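Local coordinates for nuclear inclusion protein A (Tobacco vein mottling virus, PDB 3MMG) that probably cleaves peptide bonds as a 3C-type viral cysteine protease with a chymotrypsin-like fold, at residues A[41-46]-A[83-88]; A[71-76]-A[197-202]; A[107-112]-A[129-134]. The protein carries 3 engineered substitutions. One frame throughout, in Å; residues are numbered along the deposited sequence. Where two conformers were deposited one is given.

Contact 1 (A[41-46]-A[83-88]); sequences IIANQH and IVIKMA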
ATOM      1  N   ILE A  41      -9.971  -0.071   3.244  1.00  9.92           N
ATOM      2  CA  ILE A  41      -8.955  -0.277   2.212  1.00 10.01           C
ATOM      3  C   ILE A  41      -7.783   0.638   2.507  1.00 10.36           C
ATOM      4  O   ILE A  41      -7.965   1.845   2.658  1.00 10.31           O
ATOM      5  CB  ILE A  41      -9.501   0.086   0.791  1.00  9.85           C
ATOM      6  CG1 ILE A  41     -10.810  -0.675   0.497  1.00 12.09           C
ATOM      7  CG2 ILE A  41      -8.453  -0.195  -0.306  1.00 12.13           C
ATOM      8  CD1 ILE A  41     -10.666  -2.153   0.496  1.00 14.85           C
ATOM      9  N   ILE A  42      -6.592   0.054   2.592  1.00  9.71           N
ATOM     10  CA  ILE A  42      -5.370   0.805   2.881  1.00  9.94           C
ATOM     11  C   ILE A  42      -4.682   0.974   1.538  1.00  9.87           C
ATOM     12  O   ILE A  42      -4.491  -0.011   0.793  1.00 10.82           O
ATOM     13  CB  ILE A  42      -4.465   0.006   3.832  1.00 10.07           C
ATOM     14  CG1 ILE A  42      -5.112  -0.181   5.230  1.00 11.37           C
ATOM     15  CG2 ILE A  42      -3.071   0.632   3.910  1.00 11.62           C
ATOM     16  CD1 ILE A  42      -4.660  -1.457   5.942  1.00 13.45           C
ATOM     17  N   ALA A  43      -4.336   2.209   1.194  1.00  9.69           N
ATOM     18  CA  ALA A  43      -3.757   2.472  -0.115  1.00  9.25           C
ATOM     19  C   ALA A  43      -2.725   3.589  -0.024  1.00  9.85           C
ATOM     20  O   ALA A  43      -2.561   4.198   1.025  1.00 10.35           O
ATOM     21  CB  ALA A  43      -4.863   2.843  -1.119  1.00 10.71           C
ATOM     22  N   ASN A  44      -2.038   3.856  -1.131  1.00  9.65           N
ATOM     23  CA  ASN A  44      -1.202   5.068  -1.209  1.00 11.26           C
ATOM     24  C   ASN A  44      -2.081   6.318  -1.282  1.00 11.25           C
ATOM     25  O   ASN A  44      -3.107   6.303  -1.956  1.00 11.90           O
ATOM     26  CB  ASN A  44      -0.336   5.059  -2.463  1.00 10.96           C
ATOM     27  CG  ASN A  44       0.625   3.887  -2.509  1.00 13.79           C
ATOM     28  OD1 ASN A  44       0.306   2.853  -3.080  1.00 15.19           O
ATOM     29  ND2 ASN A  44       1.785   4.028  -1.867  1.00 12.82           N
ATOM     30  N   GLN A  45      -1.677   7.408  -0.619  1.00 12.23           N
ATOM     31  CA  GLN A  45      -2.342   8.717  -0.885  1.00 11.93           C
ATOM     32  C   GLN A  45      -2.356   9.097  -2.358  1.00 12.33           C
ATOM     33  O   GLN A  45      -3.350   9.660  -2.846  1.00 13.51           O
ATOM     34  CB  GLN A  45      -1.709   9.867  -0.089  1.00 10.75           C
ATOM     35  CG  GLN A  45      -2.060   9.812   1.386  1.00 13.12           C
ATOM     36  CD  GLN A  45      -1.491  10.975   2.153  1.00 14.64           C
ATOM     37  OE1 GLN A  45      -1.120  11.972   1.564  1.00 18.88           O
ATOM     38  NE2 GLN A  45      -1.427  10.852   3.470  1.00 17.22           N
ATOM     39  N   HIS A  46      -1.300   8.750  -3.081  1.00 12.77           N
ATOM     40  CA  HIS A  46      -1.179   9.144  -4.482  1.00 13.22           C
ATOM     41  C   HIS A  46      -2.159   8.464  -5.445  1.00 14.16           C
ATOM     42  O   HIS A  46      -2.254   8.849  -6.615  1.00 15.46           O
ATOM     43  CB  HIS A  46       0.262   9.064  -4.973  1.00 13.35           C
ATOM     44  CG  HIS A  46       0.727   7.699  -5.387  1.00 12.50           C
ATOM     45  ND1 HIS A  46       1.509   6.911  -4.567  1.00 13.43           N
ATOM     46  CD2 HIS A  46       0.624   7.033  -6.565  1.00 14.11           C
ATOM     47  CE1 HIS A  46       1.834   5.800  -5.211  1.00 15.21           C
ATOM     48  NE2 HIS A  46       1.318   5.851  -6.428  1.00 13.86           N
ATOM     49  N   ILE A  83      -3.087   6.143   3.008  1.00 11.52           N
ATOM     50  CA  ILE A  83      -4.433   6.618   3.317  1.00 12.30           C
ATOM     51  C   ILE A  83      -5.307   5.406   3.626  1.00 12.89           C
ATOM     52  O   ILE A  83      -5.053   4.322   3.115  1.00 12.00           O
ATOM     53  CB  ILE A  83      -5.030   7.468   2.163  1.00 13.49           C
ATOM     54  CG1 ILE A  83      -6.324   8.153   2.624  1.00 15.25           C
ATOM     55  CG2 ILE A  83      -5.256   6.636   0.894  1.00 13.57           C
ATOM     56  CD1 ILE A  83      -6.540   9.472   1.957  1.00 17.42           C
ATOM     57  N   VAL A  84      -6.292   5.594   4.496  1.00 12.36           N
ATOM     58  CA  VAL A  84      -7.254   4.554   4.817  1.00 12.48           C
ATOM     59  C   VAL A  84      -8.603   5.040   4.301  1.00 12.31           C
ATOM     60  O   VAL A  84      -8.976   6.184   4.520  1.00 12.92           O
ATOM     61  CB  VAL A  84      -7.327   4.227   6.338  1.00 12.56           C
ATOM     62  CG1 VAL A  84      -8.224   3.045   6.563  1.00 13.15           C
ATOM     63  CG2 VAL A  84      -5.914   3.902   6.919  1.00 12.97           C
ATOM     64  N   ILE A  85      -9.310   4.170   3.587  1.00 12.05           N
ATOM     65  CA  ILE A  85     -10.610   4.519   2.996  1.00 12.92           C
ATOM     66  C   ILE A  85     -11.646   3.620   3.638  1.00 12.93           C
ATOM     67  O   ILE A  85     -11.461   2.402   3.692  1.00 13.15           O
ATOM     68  CB  ILE A  85     -10.611   4.261   1.454  1.00 13.60           C
ATOM     69  CG1 ILE A  85      -9.397   4.919   0.766  1.00 15.03           C
ATOM     70  CG2 ILE A  85     -11.904   4.733   0.821  1.00 15.50           C
ATOM     71  CD1 ILE A  85      -9.024   4.232  -0.505  1.00 19.56           C
ATOM     72  N   LYS A  86     -12.749   4.204   4.116  1.00 12.52           N
ATOM     73  CA  LYS A  86     -13.792   3.396   4.728  1.00 13.85           C
ATOM     74  C   LYS A  86     -14.848   3.049   3.676  1.00 13.33           C
ATOM     75  O   LYS A  86     -15.340   3.921   2.977  1.00 14.38           O
ATOM     76  CB  LYS A  86     -14.452   4.123   5.905  1.00 13.90           C
ATOM     77  CG  LYS A  86     -15.305   3.191   6.770  1.00 16.24           C
ATOM     78  CD  LYS A  86     -15.974   3.916   7.921  1.00 17.17           C
ATOM     79  CE  LYS A  86     -16.779   2.928   8.783  1.00 24.16           C
ATOM     80  NZ  LYS A  86     -16.935   3.428  10.196  1.00 28.52           N
ATOM     81  N   MET A  87     -15.196   1.776   3.586  1.00 12.88           N
ATOM     82  CA  MET A  87     -16.186   1.354   2.607  1.00 13.29           C
ATOM     83  C   MET A  87     -17.598   1.442   3.189  1.00 13.20           C
ATOM     84  O   MET A  87     -17.805   1.354   4.418  1.00 13.45           O
ATOM     85  CB  MET A  87     -15.884  -0.075   2.167  1.00 13.40           C
ATOM     86  CG  MET A  87     -14.546  -0.220   1.411  1.00 13.59           C
ATOM     87  SD  MET A  87     -14.626   0.563  -0.215  1.00 18.23           S
ATOM     88  CE  MET A  87     -13.629   2.020   0.042  1.00 19.84           C
ATOM     89  N   ALA A  88     -18.576   1.573   2.287  1.00 12.55           N
ATOM     90  CA  ALA A  88     -19.994   1.492   2.654  1.00 13.54           C
ATOM     91  C   ALA A  88     -20.418   0.148   3.295  1.00 13.63           C
ATOM     92  O   ALA A  88     -19.774  -0.893   3.102  1.00 12.92           O
ATOM     93  CB  ALA A  88     -20.820   1.755   1.390  1.00 14.71           C
TER
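I41 and A43 pair with I85 and I83 as neighbouring antiparallel strands of the N-terminal beta-barrel domain, in the chymotrypsin-like fold of clan PA. The segments 41-43 and 83-86 run at 153°, their axes 4.8 Å apart at the closest. Four backbone bonds satisfy the N-H and the C=O of all four residues. I41 N donates to I85 O (2.9 Å), lying in the plane of that carbonyl, and I85 N returns a bond to I41 O. One pair further along, A43 N reaches I83 O nearly along the C=O axis, and I83 N gives to A43 O at 2.8 Å. Between these pairs, I42 faces V84 without bonding to it; the backbone of I42 bonds to I35 and that of V84 to K75, continuing the sheet in both directions.

Beta-branched side chains favour the extended backbone and fill the buried faces, while the small A43 lets I83 CG2 and I85 CD1 come close to its CB. I42 and V84 share one face, where both touch F186; I41, A43, I83 and I85 share the other, where C19, L21 and M74 join them. The M87 chain, bent at chi2 (-69°) and chi3, brings CG and CE alike to 3.9 Å from I41 CG1.

After A43 the chain leaves the sheet. N44 ND2 is held by D81 OD2 and by H167 O. H46 ND1 is hydrogen-bonded to the same D81 OD2, consistent with the His-Asp pair of the catalytic triad in clan PA proteases; H46 NE2 bonds to a polar side chain of the bound peptide. Q45 NE2 bonds to I82 O, and its aliphatic part crosses I83 at about a right angle, with Q45 CG 3.9 Å from I83 CB.

Contact 2 (A[71-76]-A[197-202]); sequences QLQMKP and WCKNWK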
ATOM      1  N   GLN A  71     -17.018  10.741  -2.287  1.00 18.43           N
ATOM      2  CA  GLN A  71     -18.077  10.492  -1.314  1.00 18.00           C
ATOM      3  C   GLN A  71     -17.614   9.654  -0.136  1.00 17.99           C
ATOM      4  O   GLN A  71     -18.351   9.486   0.834  1.00 17.40           O
ATOM      5  CB  GLN A  71     -19.270   9.796  -1.984  1.00 18.13           C
ATOM      6  CG  GLN A  71     -18.973   8.365  -2.445  1.00 20.05           C
ATOM      7  CD  GLN A  71     -20.147   7.749  -3.146  1.00 21.43           C
ATOM      8  OE1 GLN A  71     -21.085   7.283  -2.508  1.00 20.80           O
ATOM      9  NE2 GLN A  71     -20.103   7.742  -4.461  1.00 23.26           N
ATOM     10  N   LEU A  72     -16.406   9.097  -0.233  1.00 17.38           N
ATOM     11  CA  LEU A  72     -15.947   8.145   0.772  1.00 17.31           C
ATOM     12  C   LEU A  72     -15.257   8.824   1.939  1.00 17.68           C
ATOM     13  O   LEU A  72     -14.559   9.798   1.743  1.00 17.96           O
ATOM     14  CB  LEU A  72     -14.990   7.144   0.137  1.00 17.09           C
ATOM     15  CG  LEU A  72     -15.480   6.352  -1.092  1.00 17.74           C
ATOM     16  CD1 LEU A  72     -14.302   5.687  -1.803  1.00 18.51           C
ATOM     17  CD2 LEU A  72     -16.509   5.314  -0.691  1.00 19.60           C
ATOM     18  N   GLN A  73     -15.478   8.305   3.142  1.00 18.12           N
ATOM     19  CA  GLN A  73     -14.735   8.733   4.336  1.00 18.05           C
ATOM     20  C   GLN A  73     -13.315   8.231   4.221  1.00 17.93           C
ATOM     21  O   GLN A  73     -13.084   7.060   3.886  1.00 15.88           O
ATOM     22  CB  GLN A  73     -15.351   8.158   5.613  1.00 18.88           C
ATOM     23  CG  GLN A  73     -16.735   8.707   5.925  1.00 22.76           C
ATOM     24  CD  GLN A  73     -17.125   8.481   7.357  1.00 28.66           C
ATOM     25  OE1 GLN A  73     -17.342   7.349   7.782  1.00 32.95           O
ATOM     26  NE2 GLN A  73     -17.227   9.566   8.122  1.00 33.89           N
ATOM     27  N   MET A  74     -12.365   9.115   4.509  1.00 17.48           N
ATOM     28  CA  MET A  74     -10.947   8.732   4.438  1.00 17.80           C
ATOM     29  C   MET A  74     -10.187   9.238   5.657  1.00 17.80           C
ATOM     30  O   MET A  74     -10.634  10.171   6.333  1.00 17.39           O
ATOM     31  CB  MET A  74     -10.331   9.263   3.150  1.00 17.11           C
ATOM     32  CG  MET A  74     -10.915   8.619   1.871  1.00 18.53           C
ATOM     33  SD  MET A  74     -10.081   9.153   0.391  1.00 21.00           S
ATOM     34  CE  MET A  74     -11.243   8.484  -0.820  1.00 18.60           C
ATOM     35  N   LYS A  75      -9.064   8.583   5.962  1.00 17.45           N
ATOM     36  CA  LYS A  75      -8.206   8.971   7.084  1.00 18.04           C
ATOM     37  C   LYS A  75      -6.760   8.891   6.591  1.00 17.78           C
ATOM     38  O   LYS A  75      -6.219   7.785   6.443  1.00 17.50           O
ATOM     39  CB  LYS A  75      -8.414   8.026   8.271  1.00 18.06           C
ATOM     40  CG  LYS A  75      -7.778   8.493   9.575  1.00 21.05           C
ATOM     41  CD  LYS A  75      -7.989   7.479  10.690  1.00 20.64           C
ATOM     42  CE  LYS A  75      -9.411   7.506  11.247  1.00 25.00           C
ATOM     43  NZ  LYS A  75      -9.547   6.587  12.448  1.00 26.64           N
ATOM     44  N   PRO A  76      -6.147  10.049   6.277  1.00 18.17           N
ATOM     45  CA  PRO A  76      -4.741  10.005   5.872  1.00 18.04           C
ATOM     46  C   PRO A  76      -3.819   9.708   7.053  1.00 17.02           C
ATOM     47  O   PRO A  76      -4.114  10.083   8.193  1.00 16.69           O
ATOM     48  CB  PRO A  76      -4.485  11.425   5.341  1.00 18.55           C
ATOM     49  CG  PRO A  76      -5.421  12.290   6.161  1.00 20.67           C
ATOM     50  CD  PRO A  76      -6.687  11.430   6.251  1.00 18.19           C
ATOM     51  N   TRP A 197     -12.219  10.655  10.902  1.00 30.42           N
ATOM     52  CA  TRP A 197     -12.627  10.414   9.507  1.00 30.07           C
ATOM     53  C   TRP A 197     -13.188  11.678   8.873  1.00 30.48           C
ATOM     54  O   TRP A 197     -13.765  12.520   9.565  1.00 30.40           O
ATOM     55  CB  TRP A 197     -13.693   9.318   9.443  1.00 29.19           C
ATOM     56  CG  TRP A 197     -13.157   7.967   9.815  1.00 28.90           C
ATOM     57  CD1 TRP A 197     -13.267   7.335  11.027  1.00 29.50           C
ATOM     58  CD2 TRP A 197     -12.403   7.095   8.971  1.00 28.22           C
ATOM     59  NE1 TRP A 197     -12.624   6.110  10.983  1.00 29.77           N
ATOM     60  CE2 TRP A 197     -12.087   5.939   9.732  1.00 29.79           C
ATOM     61  CE3 TRP A 197     -11.964   7.175   7.643  1.00 26.89           C
ATOM     62  CZ2 TRP A 197     -11.338   4.877   9.205  1.00 28.18           C
ATOM     63  CZ3 TRP A 197     -11.225   6.113   7.121  1.00 27.57           C
ATOM     64  CH2 TRP A 197     -10.932   4.984   7.900  1.00 27.54           C
ATOM     65  N   CYS A 198     -13.033  11.815   7.558  1.00 30.40           N
ATOM     66  CA  CYS A 198     -13.682  12.918   6.856  1.00 31.24           C
ATOM     67  C   CYS A 198     -13.930  12.621   5.377  1.00 30.29           C
ATOM     68  O   CYS A 198     -13.292  11.736   4.796  1.00 28.93           O
ATOM     69  CB  CYS A 198     -12.890  14.220   7.048  1.00 31.77           C
ATOM     70  SG  CYS A 198     -11.439  14.399   6.010  1.00 38.09           S
ATOM     71  N   LYS A 199     -14.859  13.361   4.768  1.00 30.01           N
ATOM     72  CA  LYS A 199     -15.169  13.183   3.341  1.00 30.13           C
ATOM     73  C   LYS A 199     -14.529  14.242   2.453  1.00 29.75           C
ATOM     74  O   LYS A 199     -14.566  14.142   1.232  1.00 29.79           O
ATOM     75  CB  LYS A 199     -16.689  13.166   3.105  1.00 30.22           C
ATOM     76  CG  LYS A 199     -17.337  11.830   3.361  1.00 31.37           C
ATOM     77  CD  LYS A 199     -18.834  11.881   3.081  1.00 32.76           C
ATOM     78  CE  LYS A 199     -19.499  10.563   3.452  1.00 35.29           C
ATOM     79  NZ  LYS A 199     -19.525  10.339   4.928  1.00 37.14           N
ATOM     80  N   ASN A 200     -13.909  15.246   3.067  1.00 30.11           N
ATOM     81  CA  ASN A 200     -13.423  16.387   2.298  1.00 30.65           C
ATOM     82  C   ASN A 200     -11.903  16.471   2.145  1.00 29.99           C
ATOM     83  O   ASN A 200     -11.364  17.537   1.825  1.00 30.57           O
ATOM     84  CB  ASN A 200     -14.039  17.676   2.854  1.00 31.64           C
ATOM     85  CG  ASN A 200     -15.550  17.697   2.694  1.00 33.82           C
ATOM     86  OD1 ASN A 200     -16.060  17.905   1.588  1.00 38.38           O
ATOM     87  ND2 ASN A 200     -16.274  17.440   3.786  1.00 35.82           N
ATOM     88  N   TRP A 201     -11.233  15.336   2.372  1.00 28.58           N
ATOM     89  CA  TRP A 201      -9.792  15.186   2.152  1.00 26.96           C
ATOM     90  C   TRP A 201      -9.409  15.253   0.674  1.00 25.82           C
ATOM     91  O   TRP A 201     -10.027  14.630  -0.182  1.00 25.19           O
ATOM     92  CB  TRP A 201      -9.276  13.863   2.741  1.00 26.52           C
ATOM     93  CG  TRP A 201      -7.792  13.691   2.550  1.00 25.39           C
ATOM     94  CD1 TRP A 201      -6.813  14.185   3.354  1.00 24.95           C
ATOM     95  CD2 TRP A 201      -7.125  13.017   1.467  1.00 25.23           C
ATOM     96  NE1 TRP A 201      -5.572  13.856   2.850  1.00 26.47           N
ATOM     97  CE2 TRP A 201      -5.733  13.140   1.693  1.00 24.09           C
ATOM     98  CE3 TRP A 201      -7.566  12.321   0.335  1.00 23.37           C
ATOM     99  CZ2 TRP A 201      -4.777  12.574   0.834  1.00 25.05           C
ATOM    100  CZ3 TRP A 201      -6.614  11.770  -0.532  1.00 24.68           C
ATOM    101  CH2 TRP A 201      -5.237  11.905  -0.278  1.00 24.62           C
ATOM    102  N   LYS A 202      -8.350  16.002   0.393  1.00 24.68           N
ATOM    103  CA  LYS A 202      -7.842  16.125  -0.953  1.00 24.16           C
ATOM    104  C   LYS A 202      -6.320  15.950  -0.900  1.00 23.31           C
ATOM    105  O   LYS A 202      -5.676  16.387   0.065  1.00 22.57           O
ATOM    106  CB  LYS A 202      -8.240  17.494  -1.506  1.00 25.91           C
ATOM    107  CG  LYS A 202      -7.696  17.833  -2.870  1.00 28.58           C
ATOM    108  CD  LYS A 202      -8.304  19.138  -3.359  1.00 33.86           C
ATOM    109  CE  LYS A 202      -7.531  19.695  -4.544  1.00 36.18           C
ATOM    110  NZ  LYS A 202      -8.247  20.861  -5.150  1.00 38.93           N
TER
HETATM  111  O   HOH W   1     -13.518  11.482   0.100  1.00 29.95           O
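M74 and C198 form a single antiparallel hydrogen-bonded bridge, M74 N giving to C198 O at 2.8 Å and C198 N to M74 O at 3.2 Å, by which the loop after helix 186-192 is laid along the edge strand 74-76 of the N-terminal barrel sheet. A water lies within hydrogen-bonding reach of L72 O (2.6 Å) and K199 O, and can bridge the backbones beyond the direct pair.

On one side of the bridge K75 crosses W197 at about a right angle. Its CG lies anti to the backbone N (chi1 -169°) and the chain bends only at chi3, which carries CE over the indole face, 3.5 Å from the centroid of the five-membered ring and 16° off the normal. That CH-pi contact is well centred; the ammonium beyond it makes an off-centre cation-pi contact, with NZ 4.0 Å from the same centroid. NZ finds its hydrogen-bond acceptors in the carbonyls of Y190, A193 and D195. W197 also meets K86 in a cation-pi contact and lies nearly parallel to the ring of Y40.

W201 takes the apolar side. P76 CB comes 3.6 Å from W201 NE1, the two side chains sliding past each other in opposite directions, while the extended M74 chain sets SD 4.0 Å from W201 CE3 in an oblique Met-aromatic contact. At the exposed rim the aliphatic part of K199 runs past Q71 O, and its NZ stops 3.4 Å from Q73 CG.

The broad indoles give the loop apolar surface for K75, P76 and M74, and the long lysine chains pack by their methylenes. The loop's hold on the edge strand thus rests on two backbone bonds and aromatic surface; the ammonium of K75 is probably stabilised by the three carbonyls and, more weakly, by the indole.

Contact 3 (A[107-112]-A[129-134]); sequences DRVCMV and SHIVHK
V109 and S129 pair across the hairpin made by strands 109-116 and 121-133, part of the C-terminal barrel of this chymotrypsin-like protease. Their two backbone bonds close a ring: V109 N to S129 O at 2.9 Å, in the carbonyl plane, and S129 N to V109 O at 2.7 Å.

The packed side is the face that carries V109 CG2 and I131. V109 holds CG2 between its backbone N and carbonyl carbon, and from there the methyl meets I131 CG2 at 3.5 Å, the two branched side chains crossing at about a right angle. I131 CD1 reaches D107 CB at 4.0 Å, and L155, L164 and W140 continue the apolar packing around them. The D107 carboxylate belongs to another network, with a salt bridge to R101 and hydrogen bonds to S157 and T104. Serine suits its strand position because the small hydroxyl serves the backbone twice: S129 OG donates to H130 O at 2.7 Å, on a lone pair, and accepts from W143 N.

On the looser side, R108 and H130 lie side by side and point the same way. Contact is made by the arginine's aliphatic part, with R108 CD 3.5 Å from H130 ND1, while the guanidinium and imidazole planes stand 66° apart. Here strand pairing gives way to a water, which takes a hydrogen bond from I131 N (2.8 Å) and lies 2.7 Å from D107 O, to which it can donate.

The hairpin is therefore held by two direct bonds and methyl packing on the V109 and I131 side, whereas the R108 and H130 side meets through carbon contacts; the nearby guanidinium would, if anything, disfavour a charge on H130, an effect that its exposure to solvent probably weakens.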
ATOM      1  N   ASP A 107      15.230  -6.201   9.641  1.00  9.93           N
ATOM      2  CA  ASP A 107      14.321  -6.774   8.654  1.00  9.50           C
ATOM      3  C   ASP A 107      14.884  -6.914   7.258  1.00  9.97           C
ATOM      4  O   ASP A 107      15.654  -6.069   6.787  1.00 10.91           O
ATOM      5  CB  ASP A 107      13.095  -5.882   8.541  1.00  9.06           C
ATOM      6  CG  ASP A 107      12.130  -6.090   9.685  1.00 11.34           C
ATOM      7  OD1 ASP A 107      11.795  -7.263   9.984  1.00 10.60           O
ATOM      8  OD2 ASP A 107      11.743  -5.076  10.290  1.00 11.22           O
ATOM      9  N   ARG A 108      14.432  -7.954   6.579  1.00  8.94           N
ATOM     10  CA  ARG A 108      14.506  -7.995   5.130  1.00  8.46           C
ATOM     11  C   ARG A 108      13.066  -8.223   4.678  1.00  8.78           C
ATOM     12  O   ARG A 108      12.248  -8.776   5.432  1.00  7.97           O
ATOM     13  CB  ARG A 108      15.404  -9.147   4.671  1.00  9.70           C
ATOM     14  CG  ARG A 108      16.830  -9.012   5.250  1.00  8.45           C
ATOM     15  CD  ARG A 108      17.788 -10.002   4.634  1.00 11.88           C
ATOM     16  NE  ARG A 108      17.512 -11.394   5.007  1.00 14.15           N
ATOM     17  CZ  ARG A 108      17.998 -11.984   6.103  1.00 18.23           C
ATOM     18  NH1 ARG A 108      18.745 -11.288   6.959  1.00 16.61           N
ATOM     19  NH2 ARG A 108      17.738 -13.267   6.356  1.00 18.32           N
ATOM     20  N   VAL A 109      12.759  -7.783   3.460  1.00  8.50           N
ATOM     21  CA  VAL A 109      11.354  -7.793   3.009  1.00  8.37           C
ATOM     22  C   VAL A 109      11.148  -8.507   1.678  1.00  9.25           C
ATOM     23  O   VAL A 109      12.036  -8.505   0.812  1.00  9.15           O
ATOM     24  CB  VAL A 109      10.741  -6.355   2.897  1.00  8.49           C
ATOM     25  CG1 VAL A 109      10.671  -5.670   4.270  1.00 11.41           C
ATOM     26  CG2 VAL A 109      11.518  -5.504   1.880  1.00  8.55           C
ATOM     27  N   CYS A 110       9.979  -9.152   1.541  0.50  9.47           N
ATOM     28  CA  CYS A 110       9.462  -9.642   0.235  0.50  9.29           C
ATOM     29  C   CYS A 110       8.214  -8.882  -0.166  0.50  9.20           C
ATOM     30  O   CYS A 110       7.358  -8.607   0.686  0.50  8.91           O
ATOM     31  CB  CYS A 110       9.064 -11.118   0.298  0.50  9.72           C
ATOM     32  SG  CYS A 110      10.389 -12.270   0.540  0.50 11.67           S
ATOM     33  N   MET A 111       8.064  -8.597  -1.462  1.00  8.83           N
ATOM     34  CA  MET A 111       6.834  -7.993  -1.933  1.00  9.30           C
ATOM     35  C   MET A 111       5.846  -9.119  -2.171  1.00  9.51           C
ATOM     36  O   MET A 111       6.202 -10.181  -2.710  1.00  8.75           O
ATOM     37  CB  MET A 111       7.102  -7.172  -3.189  1.00  9.87           C
ATOM     38  CG  MET A 111       5.877  -6.365  -3.627  1.00  9.38           C
ATOM     39  SD  MET A 111       6.284  -5.254  -5.003  1.00 13.44           S
ATOM     40  CE  MET A 111       7.508  -4.185  -4.261  1.00 12.60           C
ATOM     41  N   VAL A 112       4.601  -8.878  -1.778  1.00  9.38           N
ATOM     42  CA  VAL A 112       3.543  -9.866  -1.954  1.00  9.59           C
ATOM     43  C   VAL A 112       2.446  -9.259  -2.834  1.00 10.78           C
ATOM     44  O   VAL A 112       2.078  -8.096  -2.659  1.00 10.71           O
ATOM     45  CB  VAL A 112       2.952 -10.278  -0.610  1.00 10.36           C
ATOM     46  CG1 VAL A 112       1.724 -11.168  -0.846  1.00 11.65           C
ATOM     47  CG2 VAL A 112       3.993 -11.016   0.226  1.00  9.16           C
ATOM     48  N   SER A 129      14.569  -8.568   0.004  1.00  9.14           N
ATOM     49  CA  SER A 129      15.487  -7.448  -0.152  1.00  9.36           C
ATOM     50  C   SER A 129      15.931  -6.870   1.178  1.00  8.99           C
ATOM     51  O   SER A 129      15.172  -6.817   2.139  1.00  8.40           O
ATOM     52  CB  SER A 129      14.805  -6.330  -0.942  1.00  9.36           C
ATOM     53  OG  SER A 129      15.664  -5.200  -1.118  1.00 10.86           O
ATOM     54  N   HIS A 130      17.173  -6.407   1.199  1.00  8.39           N
ATOM     55  CA  HIS A 130      17.643  -5.573   2.284  1.00  8.10           C
ATOM     56  C   HIS A 130      16.933  -4.240   2.165  1.00  8.49           C
ATOM     57  O   HIS A 130      16.416  -3.903   1.083  1.00  8.86           O
ATOM     58  CB  HIS A 130      19.167  -5.393   2.187  1.00  8.67           C
ATOM     59  CG  HIS A 130      19.880  -6.689   2.002  1.00  8.68           C
ATOM     60  ND1 HIS A 130      19.886  -7.674   2.970  1.00 10.58           N
ATOM     61  CD2 HIS A 130      20.565  -7.192   0.949  1.00 12.62           C
ATOM     62  CE1 HIS A 130      20.564  -8.718   2.530  1.00 12.00           C
ATOM     63  NE2 HIS A 130      20.962  -8.463   1.295  1.00 11.59           N
ATOM     64  N   ILE A 131      16.892  -3.503   3.276  1.00  7.96           N
ATOM     65  CA  ILE A 131      16.217  -2.183   3.287  1.00  8.16           C
ATOM     66  C   ILE A 131      17.084  -1.131   3.940  1.00  8.88           C
ATOM     67  O   ILE A 131      17.958  -1.464   4.758  1.00  9.10           O
ATOM     68  CB  ILE A 131      14.841  -2.250   3.953  1.00  7.99           C
ATOM     69  CG1 ILE A 131      14.944  -2.725   5.414  1.00  8.26           C
ATOM     70  CG2 ILE A 131      13.958  -3.279   3.183  1.00  8.00           C
ATOM     71  CD1 ILE A 131      13.622  -2.636   6.221  1.00  9.38           C
ATOM     72  N   VAL A 132      16.866   0.127   3.544  1.00 10.00           N
ATOM     73  CA  VAL A 132      17.642   1.242   4.110  1.00  9.94           C
ATOM     74  C   VAL A 132      16.717   2.441   4.259  1.00 10.34           C
ATOM     75  O   VAL A 132      16.119   2.874   3.270  1.00 10.60           O
ATOM     76  CB  VAL A 132      18.844   1.635   3.204  1.00 10.64           C
ATOM     77  CG1 VAL A 132      19.612   2.847   3.818  1.00 10.11           C
ATOM     78  CG2 VAL A 132      19.785   0.468   2.954  1.00 12.47           C
ATOM     79  N   HIS A 133      16.639   2.976   5.478  1.00 10.49           N
ATOM     80  CA  HIS A 133      15.751   4.085   5.775  1.00 12.04           C
ATOM     81  C   HIS A 133      16.253   5.379   5.148  1.00 12.95           C
ATOM     82  O   HIS A 133      17.465   5.670   5.180  1.00 12.67           O
ATOM     83  CB  HIS A 133      15.633   4.241   7.295  1.00 12.17           C
ATOM     84  CG  HIS A 133      14.787   5.395   7.715  1.00 12.27           C
ATOM     85  ND1 HIS A 133      13.446   5.488   7.411  1.00 15.12           N
ATOM     86  CD2 HIS A 133      15.102   6.528   8.396  1.00 11.78           C
ATOM     87  CE1 HIS A 133      12.965   6.621   7.907  1.00 10.55           C
ATOM     88  NE2 HIS A 133      13.946   7.261   8.519  1.00 14.65           N
ATOM     89  N   LYS A 134      15.320   6.141   4.575  1.00 12.88           N
ATOM     90  CA  LYS A 134      15.596   7.482   4.057  1.00 13.90           C
ATOM     91  C   LYS A 134      15.337   8.512   5.166  1.00 14.75           C
ATOM     92  O   LYS A 134      14.199   8.717   5.619  1.00 13.75           O
ATOM     93  CB  LYS A 134      14.775   7.751   2.802  1.00 14.44           C
ATOM     94  CG  LYS A 134      15.039   9.121   2.161  1.00 17.74           C
ATOM     95  CD  LYS A 134      16.354   9.117   1.401  1.00 23.32           C
ATOM     96  CE  LYS A 134      16.554  10.439   0.668  1.00 26.88           C
ATOM     97  NZ  LYS A 134      17.889  10.490   0.006  1.00 30.85           N
TER
HETATM   98  O   HOH W   2      17.734  -4.701   5.663  1.00  8.52           O

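Contacts 1 and 2 share the N-terminal barrel sheet: strand 83-86 pairs with 40-43 on one flank and 74-76 on the other, through bonds such as V84 O to K75 N, and I83 CD1 packs on W201. Contact 3 stands apart in the C-terminal barrel, its centre about 23 Å from that of contact 1 and 30 Å from that of contact 2. Contact 1 alone is buried throughout and correspondingly aliphatic, with regular strand bonding. Contacts 2 and 3 are both partly buried: contact 2, at the sheet edge, relies on indoles, lysines and a water, while contact 3 mixes aliphatic packing with a water where its hairpin pairing stops.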